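Local coordinates for metallo-beta-lactamase FIM-1 (Pseudomonas aeruginosa, PDB 6V3Q), which probably hydrolyses the beta-lactam ring of antibiotics to a substituted beta-amino acid, as a zinc-dependent class B enzyme that confers antibiotic resistance, at residues S47-T52 and K72-A77. Sequence-based numbering, arbitrary orientation.
Sequences SILVDT and KPIRWA
Ser47 meets residues 72-75, the loop before the next strand and its first residues, with both its backbone and its hydroxyl. Its OG sits between the backbone N and the carbonyl carbon (chi1 55°). From there it donates to Lys72 O at 2.7 Å, tilted 29° from the carbonyl plane. Ser47 N adds a weak hydrogen bond to Pro73 O. Ser47 O accepts a straighter one from Arg75 N, 3.1 Å long, and also touches the CA of Ile74. Further on, Leu49 N donates to Trp76 O at 2.9 Å. The two strands are thus parallel neighbours, paired Ser47 with Ile74, Ile48 with Trp76 and Leu49 with Ala77. The second strand has one extra residue between the first two pairs, a beta bulge at Arg75. The bulge lets Ile74 and Trp76 lie on different faces of the sheet.

The buried side is that of Ser47, Leu49, Ile74 and Ala77. Leu49 CB lies 3.9 Å from Ile74 CG2 and 4.1 Å from Ala77 CB. On the other face the contact is just as close but lies nearer solvent. Ile48 CG1 reaches Trp76 CE3 at 3.6 Å and meets the ring obliquely. One face of this partly exposed indole carries Arg75 CB over its centre, and Lys43 makes a cation-pi contact with it. The exposed Arg75 side chain leads away from segment 47-52.

The contact joins the two strands of a beta-alpha-beta unit in the metallo-beta-lactamase fold. The connecting helix 56-68 packs Ile62 against Leu49 and Ile74, and Leu93 of helix 90-95 covers Leu49 and Ala77. Strand 33-43 flanks strand 46-50 on its other edge, running antiparallel to it.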
loop_
_atom_site.group_PDB
_atom_site.type_symbol
_atom_site.label_atom_id
_atom_site.label_comp_id
_atom_site.label_asym_id
_atom_site.label_seq_id
_atom_site.Cartn_x
_atom_site.Cartn_y
_atom_site.Cartn_z
ATOM N N SER A 47 26.970 -14.047 7.231
ATOM C CA SER A 47 25.586 -14.324 6.873
ATOM C C SER A 47 25.377 -14.128 5.377
ATOM O O SER A 47 26.115 -13.395 4.712
ATOM C CB SER A 47 24.620 -13.441 7.671
ATOM O OG SER A 47 24.933 -12.068 7.514
ATOM N N ILE A 48 24.349 -14.797 4.859
ATOM C CA ILE A 48 23.990 -14.755 3.446
ATOM C C ILE A 48 22.695 -13.970 3.307
ATOM O O ILE A 48 21.748 -14.184 4.075
ATOM C CB ILE A 48 23.838 -16.171 2.864
ATOM C CG1 ILE A 48 25.136 -16.962 3.042
ATOM C CG2 ILE A 48 23.448 -16.109 1.392
ATOM C CD1 ILE A 48 24.959 -18.458 2.921
ATOM N N LEU A 49 22.653 -13.061 2.336
ATOM C CA LEU A 49 21.481 -12.234 2.084
ATOM C C LEU A 49 20.738 -12.772 0.869
ATOM O O LEU A 49 21.330 -12.953 -0.200
ATOM C CB LEU A 49 21.874 -10.774 1.865
ATOM C CG LEU A 49 20.731 -9.829 1.484
ATOM C CD1 LEU A 49 19.708 -9.731 2.607
ATOM C CD2 LEU A 49 21.252 -8.446 1.110
ATOM N N VAL A 50 19.451 -13.033 1.037
ATOM C CA VAL A 50 18.575 -13.388 -0.071
ATOM C C VAL A 50 17.704 -12.173 -0.349
ATOM O O VAL A 50 16.877 -11.790 0.487
ATOM C CB VAL A 50 17.735 -14.631 0.248
ATOM C CG1 VAL A 50 16.859 -15.001 -0.936
ATOM C CG2 VAL A 50 18.637 -15.792 0.633
ATOM N N ASP A 51 17.924 -11.547 -1.508
ATOM C CA ASP A 51 17.171 -10.382 -1.966
ATOM C C ASP A 51 17.469 -9.118 -1.168
ATOM O O ASP A 51 17.629 -9.155 0.057
ATOM C CB ASP A 51 15.670 -10.669 -1.941
ATOM C CG ASP A 51 15.247 -11.612 -3.043
ATOM O OD1 ASP A 51 15.975 -11.708 -4.051
ATOM O OD2 ASP A 51 14.180 -12.244 -2.912
ATOM N N THR A 52 17.537 -7.989 -1.869
ATOM C CA THR A 52 17.771 -6.691 -1.259
ATOM C C THR A 52 16.446 -6.093 -0.795
ATOM O O THR A 52 15.394 -6.735 -0.852
ATOM C CB THR A 52 18.461 -5.755 -2.245
ATOM O OG1 THR A 52 17.526 -5.377 -3.262
ATOM C CG2 THR A 52 19.635 -6.441 -2.902
ATOM N N LYS A 72 27.076 -10.722 12.636
ATOM C CA LYS A 72 27.439 -11.691 11.602
ATOM C C LYS A 72 27.320 -10.984 10.261
ATOM O O LYS A 72 26.285 -11.064 9.586
ATOM C CB LYS A 72 26.545 -12.931 11.662
ATOM C CG LYS A 72 26.734 -13.786 12.908
ATOM C CD LYS A 72 25.633 -14.828 13.030
ATOM C CE LYS A 72 25.881 -15.774 14.194
ATOM N NZ LYS A 72 27.020 -16.699 13.935
ATOM N N PRO A 73 28.364 -10.265 9.848
ATOM C CA PRO A 73 28.244 -9.402 8.666
ATOM C C PRO A 73 27.907 -10.191 7.409
ATOM O O PRO A 73 28.394 -11.304 7.198
ATOM C CB PRO A 73 29.629 -8.752 8.561
ATOM C CG PRO A 73 30.180 -8.817 9.951
ATOM C CD PRO A 73 29.665 -10.108 10.518
ATOM N N ILE A 74 27.052 -9.598 6.573
ATOM C CA ILE A 74 26.724 -10.201 5.288
ATOM C C ILE A 74 27.971 -10.234 4.419
ATOM O O ILE A 74 28.670 -9.225 4.272
ATOM C CB ILE A 74 25.586 -9.424 4.610
ATOM C CG1 ILE A 74 24.269 -9.622 5.367
ATOM C CG2 ILE A 74 25.443 -9.836 3.151
ATOM C CD1 ILE A 74 23.169 -8.680 4.930
ATOM N N ARG A 75 28.273 -11.409 3.860
ATOM C CA ARG A 75 29.387 -11.556 2.936
ATOM C C ARG A 75 28.971 -12.030 1.556
ATOM O O ARG A 75 29.717 -11.811 0.597
ATOM C CB ARG A 75 30.429 -12.531 3.503
ATOM C CG ARG A 75 31.322 -11.906 4.555
ATOM C CD ARG A 75 31.976 -10.643 4.018
ATOM N NE ARG A 75 32.548 -9.828 5.083
ATOM C CZ ARG A 75 33.759 -10.017 5.592
ATOM N NH1 ARG A 75 34.202 -9.231 6.561
ATOM N NH2 ARG A 75 34.529 -10.996 5.133
ATOM N N TRP A 76 27.808 -12.659 1.430
ATOM C CA TRP A 76 27.327 -13.140 0.147
ATOM C C TRP A 76 25.866 -12.748 -0.011
ATOM O O TRP A 76 25.143 -12.584 0.975
ATOM C CB TRP A 76 27.482 -14.661 0.017
ATOM C CG TRP A 76 28.811 -15.158 0.490
ATOM C CD1 TRP A 76 29.940 -15.321 -0.257
ATOM C CD2 TRP A 76 29.155 -15.542 1.827
ATOM N NE1 TRP A 76 30.965 -15.788 0.531
ATOM C CE2 TRP A 76 30.509 -15.931 1.815
ATOM C CE3 TRP A 76 28.447 -15.597 3.033
ATOM C CZ2 TRP A 76 31.170 -16.370 2.961
ATOM C CZ3 TRP A 76 29.106 -16.033 4.171
ATOM C CH2 TRP A 76 30.453 -16.413 4.126
ATOM N N ALA A 77 25.438 -12.602 -1.261
ATOM C CA ALA A 77 24.066 -12.227 -1.555
ATOM C C ALA A 77 23.632 -12.882 -2.859
ATOM O O ALA A 77 24.421 -13.023 -3.798
ATOM C CB ALA A 77 23.905 -10.707 -1.639
#